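Local coordinates for alpha-1,3-glucanase (Paenibacillus glycanilyticus, PDB 6K0P), which hydrolyses alpha-1,3-glucan, as a glycoside hydrolase of family 87, at residues 309-323 / 333-347. The protein carries 1 engineered substitution. Numbering follows the deposited sequence.
Sequences LYWGVNSSYNTFKNN and INMTNGSSYNVIDNN. With GLC (alpha-D-glucopyranose), chain B; GLC (alpha-D-glucopyranose), chain C.
Asn342 OD1 is gripped by two donors of Asn318: backbone N at 2.9 Å and ND2, in the carbonyl plane, at 3.1 Å. The amides lie side by side, planes 12° apart. Asn318 OD1 accepts from Val296 N on the preceding coil. Asn342 ND2 donates to Ser315 O, which lies in the amide plane and helps fix its rotation, and also to Asn373. Asn347 repeats this: OD1 takes Asn323 N, and ND2 bonds to Phe320 O from above the carbonyl plane. Such asparagine stacks suit the parallel beta-helix of this pectate lyase-like domain, whose neighbouring coils 309-323 and 333-347 shift pairing by one residue between Val313 and Thr319. Inside, Ile344 CD1 packs 3.7 Å from Phe320 CD1. Met335 SD makes a Met-aromatic contact at the Tyr310 ring edge. Outside, Tyr341 CB sits over the Tyr317 ring. Trp311 lines a glucose pocket, with Asn334 CB over one face and O4 of the chain B glucose over the opposite, 3.4 Å from Trp311 CE3. With an alanine here, the sugars would probably lose this surface and the water on Thr336 OG1 its NE1 donor. Thr336 OG1, at chi1 80° between backbone N and carbonyl carbon, donates to Gly312 O at 2.7 Å.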
loop_
_atom_site.group_PDB
_atom_site.type_symbol
_atom_site.label_atom_id
_atom_site.label_comp_id
_atom_site.label_asym_id
_atom_site.label_seq_id
_atom_site.Cartn_x
_atom_site.Cartn_y
_atom_site.Cartn_z
ATOM N N LEU A 309 6.970 -4.615 -5.285
ATOM C CA LEU A 309 6.558 -5.741 -6.122
ATOM C C LEU A 309 7.039 -5.547 -7.553
ATOM O O LEU A 309 7.701 -6.423 -8.118
ATOM C CB LEU A 309 5.039 -5.948 -6.086
ATOM C CG LEU A 309 4.497 -6.931 -7.146
ATOM C CD1 LEU A 309 5.214 -8.290 -7.087
ATOM C CD2 LEU A 309 2.981 -7.129 -7.019
ATOM N N TYR A 310 6.728 -4.398 -8.153
ATOM C CA TYR A 310 7.027 -4.182 -9.561
ATOM C C TYR A 310 7.111 -2.688 -9.838
ATOM O O TYR A 310 6.302 -1.905 -9.324
ATOM C CB TYR A 310 5.958 -4.817 -10.460
ATOM C CG TYR A 310 6.283 -4.673 -11.926
ATOM C CD1 TYR A 310 7.332 -5.386 -12.493
ATOM C CD2 TYR A 310 5.568 -3.800 -12.733
ATOM C CE1 TYR A 310 7.655 -5.247 -13.836
ATOM C CE2 TYR A 310 5.874 -3.670 -14.078
ATOM C CZ TYR A 310 6.922 -4.384 -14.618
ATOM O OH TYR A 310 7.244 -4.224 -15.951
ATOM N N TRP A 311 8.086 -2.311 -10.674
ATOM C CA TRP A 311 8.336 -0.926 -11.073
ATOM C C TRP A 311 8.457 -0.957 -12.591
ATOM O O TRP A 311 9.542 -1.208 -13.127
ATOM C CB TRP A 311 9.610 -0.420 -10.415
ATOM C CG TRP A 311 9.910 1.030 -10.645
ATOM C CD1 TRP A 311 10.383 1.606 -11.797
ATOM C CD2 TRP A 311 9.789 2.083 -9.689
ATOM N NE1 TRP A 311 10.551 2.961 -11.613
ATOM C CE2 TRP A 311 10.188 3.280 -10.330
ATOM C CE3 TRP A 311 9.364 2.138 -8.357
ATOM C CZ2 TRP A 311 10.186 4.512 -9.677
ATOM C CZ3 TRP A 311 9.368 3.357 -7.707
ATOM C CH2 TRP A 311 9.773 4.534 -8.371
ATOM N N GLY A 312 7.342 -0.705 -13.275
ATOM C CA GLY A 312 7.326 -0.812 -14.723
ATOM C C GLY A 312 7.979 0.383 -15.385
ATOM O O GLY A 312 7.908 1.508 -14.898
ATOM N N VAL A 313 8.650 0.114 -16.505
ATOM C CA VAL A 313 9.304 1.133 -17.321
ATOM C C VAL A 313 8.915 0.843 -18.765
ATOM O O VAL A 313 9.398 -0.129 -19.356
ATOM C CB VAL A 313 10.831 1.112 -17.156
ATOM C CG1 VAL A 313 11.455 2.224 -17.976
ATOM C CG2 VAL A 313 11.216 1.228 -15.677
ATOM N N ASN A 314 8.041 1.676 -19.331
ATOM C CA ASN A 314 7.486 1.434 -20.663
ATOM C C ASN A 314 6.933 0.014 -20.784
ATOM O O ASN A 314 7.150 -0.692 -21.773
ATOM C CB ASN A 314 8.492 1.755 -21.772
ATOM C CG ASN A 314 7.822 1.941 -23.115
ATOM O OD1 ASN A 314 6.628 2.224 -23.185
ATOM N ND2 ASN A 314 8.582 1.764 -24.190
ATOM N N SER A 315 6.202 -0.400 -19.753
ATOM C CA SER A 315 5.629 -1.733 -19.652
ATOM C C SER A 315 4.136 -1.620 -19.900
ATOM O O SER A 315 3.450 -0.871 -19.197
ATOM C CB SER A 315 5.894 -2.308 -18.259
ATOM O OG SER A 315 7.289 -2.317 -17.998
ATOM N N SER A 316 3.631 -2.369 -20.879
ATOM C CA SER A 316 2.272 -2.171 -21.354
ATOM C C SER A 316 1.511 -3.479 -21.488
ATOM O O SER A 316 2.099 -4.552 -21.677
ATOM C CB SER A 316 2.275 -1.416 -22.694
ATOM O OG SER A 316 2.764 -0.103 -22.481
ATOM N N TYR A 317 0.184 -3.373 -21.381
ATOM C CA TYR A 317 -0.720 -4.501 -21.616
ATOM C C TYR A 317 -0.518 -5.619 -20.599
ATOM O O TYR A 317 -0.762 -6.794 -20.894
ATOM C CB TYR A 317 -0.624 -5.047 -23.048
ATOM C CG TYR A 317 -0.862 -4.008 -24.113
ATOM C CD1 TYR A 317 -2.152 -3.643 -24.464
ATOM C CD2 TYR A 317 0.204 -3.384 -24.757
ATOM C CE1 TYR A 317 -2.378 -2.692 -25.443
ATOM C CE2 TYR A 317 -0.014 -2.422 -25.730
ATOM C CZ TYR A 317 -1.306 -2.088 -26.062
ATOM O OH TYR A 317 -1.525 -1.138 -27.034
ATOM N N ASN A 318 -0.066 -5.275 -19.401
ATOM C CA ASN A 318 0.148 -6.256 -18.347
ATOM C C ASN A 318 -1.038 -6.280 -17.397
ATOM O O ASN A 318 -1.836 -5.340 -17.332
ATOM C CB ASN A 318 1.435 -5.943 -17.581
ATOM C CG ASN A 318 2.627 -5.862 -18.496
ATOM O OD1 ASN A 318 3.043 -6.872 -19.069
ATOM N ND2 ASN A 318 3.165 -4.662 -18.676
ATOM N N THR A 319 -1.145 -7.375 -16.649
ATOM C CA THR A 319 -2.247 -7.577 -15.715
ATOM C C THR A 319 -1.667 -7.985 -14.372
ATOM O O THR A 319 -0.959 -8.992 -14.283
ATOM C CB THR A 319 -3.214 -8.649 -16.225
ATOM O OG1 THR A 319 -3.803 -8.210 -17.458
ATOM C CG2 THR A 319 -4.320 -8.907 -15.207
ATOM N N PHE A 320 -1.938 -7.183 -13.344
ATOM C CA PHE A 320 -1.640 -7.527 -11.956
ATOM C C PHE A 320 -2.991 -7.651 -11.269
ATOM O O PHE A 320 -3.703 -6.656 -11.129
ATOM C CB PHE A 320 -0.804 -6.428 -11.303
ATOM C CG PHE A 320 0.641 -6.444 -11.711
ATOM C CD1 PHE A 320 1.029 -5.939 -12.945
ATOM C CD2 PHE A 320 1.614 -6.976 -10.872
ATOM C CE1 PHE A 320 2.365 -5.955 -13.333
ATOM C CE2 PHE A 320 2.954 -6.994 -11.254
ATOM C CZ PHE A 320 3.326 -6.485 -12.484
ATOM N N LYS A 321 -3.350 -8.864 -10.851
ATOM C CA LYS A 321 -4.693 -9.128 -10.358
ATOM C C LYS A 321 -4.644 -10.029 -9.134
ATOM O O LYS A 321 -3.863 -10.981 -9.091
ATOM C CB LYS A 321 -5.542 -9.785 -11.464
ATOM C CG LYS A 321 -6.971 -10.142 -11.113
ATOM C CD LYS A 321 -7.595 -10.887 -12.299
ATOM C CE LYS A 321 -9.066 -11.179 -12.070
ATOM N NZ LYS A 321 -9.644 -11.934 -13.213
ATOM N N ASN A 322 -5.475 -9.717 -8.137
ATOM C CA ASN A 322 -5.697 -10.580 -6.963
ATOM C C ASN A 322 -4.452 -10.743 -6.093
ATOM O O ASN A 322 -4.321 -11.739 -5.377
ATOM C CB ASN A 322 -6.262 -11.956 -7.342
ATOM C CG ASN A 322 -7.583 -11.867 -8.067
ATOM O OD1 ASN A 322 -8.299 -10.865 -7.983
ATOM N ND2 ASN A 322 -7.921 -12.931 -8.785
ATOM N N ASN A 323 -3.539 -9.775 -6.121
ATOM C CA ASN A 323 -2.288 -9.894 -5.390
ATOM C C ASN A 323 -2.387 -9.227 -4.023
ATOM O O ASN A 323 -3.245 -8.374 -3.777
ATOM C CB ASN A 323 -1.134 -9.274 -6.179
ATOM C CG ASN A 323 -0.946 -9.932 -7.533
ATOM O OD1 ASN A 323 -0.724 -11.131 -7.614
ATOM N ND2 ASN A 323 -1.057 -9.151 -8.605
ATOM N N ILE A 333 3.291 -1.136 -6.372
ATOM C CA ILE A 333 3.355 -1.225 -7.829
ATOM C C ILE A 333 3.429 0.191 -8.371
ATOM O O ILE A 333 2.597 1.036 -8.017
ATOM C CB ILE A 333 2.134 -1.938 -8.441
ATOM C CG1 ILE A 333 2.044 -3.394 -7.977
ATOM C CG2 ILE A 333 2.208 -1.866 -9.965
ATOM C CD1 ILE A 333 0.784 -4.114 -8.459
ATOM N N ASN A 334 4.422 0.448 -9.223
ATOM C CA ASN A 334 4.535 1.711 -9.939
ATOM C C ASN A 334 4.688 1.364 -11.410
ATOM O O ASN A 334 5.319 0.362 -11.753
ATOM C CB ASN A 334 5.759 2.499 -9.454
ATOM C CG ASN A 334 5.762 3.954 -9.922
ATOM O OD1 ASN A 334 4.830 4.424 -10.573
ATOM N ND2 ASN A 334 6.826 4.670 -9.578
ATOM N N MET A 335 4.054 2.148 -12.272
ATOM C CA MET A 335 4.167 1.972 -13.712
ATOM C C MET A 335 4.610 3.305 -14.281
ATOM O O MET A 335 3.917 4.309 -14.099
ATOM C CB MET A 335 2.824 1.536 -14.304
ATOM C CG MET A 335 2.285 0.240 -13.700
ATOM S SD MET A 335 3.349 -1.192 -13.994
ATOM C CE MET A 335 3.055 -1.397 -15.719
ATOM N N THR A 336 5.771 3.326 -14.927
ATOM C CA THR A 336 6.407 4.586 -15.290
ATOM C C THR A 336 6.750 4.635 -16.773
ATOM O O THR A 336 6.748 3.623 -17.484
ATOM C CB THR A 336 7.691 4.841 -14.480
ATOM O OG1 THR A 336 8.775 4.090 -15.055
ATOM C CG2 THR A 336 7.520 4.443 -13.025
ATOM N N ASN A 337 7.053 5.851 -17.229
ATOM C CA ASN A 337 7.839 6.075 -18.446
ATOM C C ASN A 337 7.251 5.370 -19.668
ATOM O O ASN A 337 7.935 4.603 -20.350
ATOM C CB ASN A 337 9.302 5.673 -18.232
ATOM C CG ASN A 337 9.978 6.488 -17.148
ATOM O OD1 ASN A 337 9.321 7.217 -16.399
ATOM N ND2 ASN A 337 11.299 6.370 -17.059
ATOM N N GLY A 338 5.981 5.650 -19.957
ATOM C CA GLY A 338 5.323 5.130 -21.134
ATOM C C GLY A 338 4.388 3.972 -20.876
ATOM O O GLY A 338 3.635 3.591 -21.780
ATOM N N SER A 339 4.402 3.409 -19.670
ATOM C CA SER A 339 3.572 2.252 -19.361
ATOM C C SER A 339 2.101 2.541 -19.610
ATOM O O SER A 339 1.523 3.448 -18.994
ATOM C CB SER A 339 3.795 1.839 -17.907
ATOM O OG SER A 339 5.152 1.490 -17.685
ATOM N N SER A 340 1.478 1.741 -20.481
ATOM C CA SER A 340 0.134 2.020 -20.963
ATOM C C SER A 340 -0.708 0.754 -21.032
ATOM O O SER A 340 -0.190 -0.359 -21.169
ATOM C CB SER A 340 0.196 2.674 -22.348
ATOM O OG SER A 340 0.849 3.928 -22.263
ATOM N N TYR A 341 -2.026 0.940 -20.935
ATOM C CA TYR A 341 -2.991 -0.136 -21.161
ATOM C C TYR A 341 -2.807 -1.302 -20.194
ATOM O O TYR A 341 -3.091 -2.456 -20.533
ATOM C CB TYR A 341 -3.003 -0.606 -22.622
ATOM C CG TYR A 341 -3.231 0.542 -23.574
ATOM C CD1 TYR A 341 -4.470 1.168 -23.636
ATOM C CD2 TYR A 341 -2.207 1.019 -24.382
ATOM C CE1 TYR A 341 -4.687 2.233 -24.487
ATOM C CE2 TYR A 341 -2.416 2.086 -25.242
ATOM C CZ TYR A 341 -3.656 2.680 -25.280
ATOM O OH TYR A 341 -3.874 3.742 -26.133
ATOM N N ASN A 342 -2.341 -1.010 -18.983
ATOM C CA ASN A 342 -2.197 -2.038 -17.964
ATOM C C ASN A 342 -3.473 -2.167 -17.150
ATOM O O ASN A 342 -4.231 -1.204 -16.970
ATOM C CB ASN A 342 -1.024 -1.721 -17.041
ATOM C CG ASN A 342 0.297 -1.724 -17.776
ATOM O OD1 ASN A 342 0.824 -2.785 -18.120
ATOM N ND2 ASN A 342 0.830 -0.541 -18.043
ATOM N N VAL A 343 -3.694 -3.371 -16.639
ATOM C CA VAL A 343 -4.827 -3.699 -15.787
ATOM C C VAL A 343 -4.264 -4.015 -14.406
ATOM O O VAL A 343 -3.642 -5.064 -14.205
ATOM C CB VAL A 343 -5.613 -4.883 -16.363
ATOM C CG1 VAL A 343 -6.694 -5.350 -15.393
ATOM C CG2 VAL A 343 -6.230 -4.476 -17.704
ATOM N N ILE A 344 -4.452 -3.094 -13.465
ATOM C CA ILE A 344 -4.043 -3.280 -12.076
ATOM C C ILE A 344 -5.335 -3.407 -11.282
ATOM O O ILE A 344 -5.936 -2.400 -10.894
ATOM C CB ILE A 344 -3.183 -2.099 -11.586
ATOM C CG1 ILE A 344 -2.050 -1.808 -12.577
ATOM C CG2 ILE A 344 -2.640 -2.357 -10.176
ATOM C CD1 ILE A 344 -1.127 -2.964 -12.830
ATOM N N ASP A 345 -5.790 -4.640 -11.060
ATOM C CA ASP A 345 -7.151 -4.898 -10.611
ATOM C C ASP A 345 -7.171 -5.801 -9.388
ATOM O O ASP A 345 -6.533 -6.858 -9.375
ATOM C CB ASP A 345 -7.949 -5.577 -11.725
ATOM C CG ASP A 345 -9.365 -5.878 -11.315
ATOM O OD1 ASP A 345 -10.023 -4.975 -10.760
ATOM O OD2 ASP A 345 -9.830 -7.010 -11.560
ATOM N N ASN A 346 -7.924 -5.397 -8.370
ATOM C CA ASN A 346 -8.245 -6.281 -7.256
ATOM C C ASN A 346 -7.000 -6.711 -6.491
ATOM O O ASN A 346 -6.799 -7.890 -6.202
ATOM C CB ASN A 346 -9.086 -7.488 -7.689
ATOM C CG ASN A 346 -9.986 -7.969 -6.578
ATOM O OD1 ASN A 346 -10.844 -7.222 -6.105
ATOM N ND2 ASN A 346 -9.784 -9.207 -6.129
ATOM N N ASN A 347 -6.171 -5.729 -6.146
ATOM C CA ASN A 347 -4.967 -5.950 -5.364
ATOM C C ASN A 347 -5.098 -5.250 -4.020
ATOM O O ASN A 347 -5.711 -4.182 -3.913
ATOM C CB ASN A 347 -3.745 -5.411 -6.094
ATOM C CG ASN A 347 -3.558 -6.058 -7.452
ATOM O OD1 ASN A 347 -3.191 -7.225 -7.541
ATOM N ND2 ASN A 347 -3.814 -5.307 -8.517
HETATM C C1 GLC B . 13.438 5.884 -6.046
HETATM C C2 GLC B . 14.235 5.603 -7.304
HETATM C C3 GLC B . 13.571 4.488 -8.079
HETATM C C4 GLC B . 13.367 3.269 -7.189
HETATM C C5 GLC B . 12.541 3.658 -5.994
HETATM C C6 GLC B . 12.419 2.540 -4.969
HETATM O O1 GLC B . 12.245 6.450 -6.472
HETATM O O2 GLC B . 14.325 6.826 -8.042
HETATM O O3 GLC B . 14.480 4.066 -9.080
HETATM O O4 GLC B . 12.697 2.240 -7.872
HETATM O O5 GLC B . 13.171 4.712 -5.336
HETATM O O6 GLC B . 13.636 2.006 -4.530
HETATM C C1 GLC C . 13.835 3.791 -10.381
HETATM C C2 GLC C . 14.851 3.163 -11.328
HETATM C C3 GLC C . 15.815 4.245 -11.800
HETATM C C4 GLC C . 15.048 5.415 -12.413
HETATM C C5 GLC C . 13.995 5.913 -11.419
HETATM C C6 GLC C . 13.149 7.066 -11.962
HETATM O O2 GLC C . 15.561 2.151 -10.640
HETATM O O3 GLC C . 16.743 3.712 -12.722
HETATM O O4 GLC C . 15.950 6.454 -12.732
HETATM O O5 GLC C . 13.147 4.838 -11.049
HETATM O O6 GLC C . 12.510 6.689 -13.166
HETATM O O HOH W 1 11.298 4.536 -13.877
HETATM O O HOH W 2 4.577 3.463 -24.555
HETATM O O HOH W 3 -3.794 -5.383 -19.855
#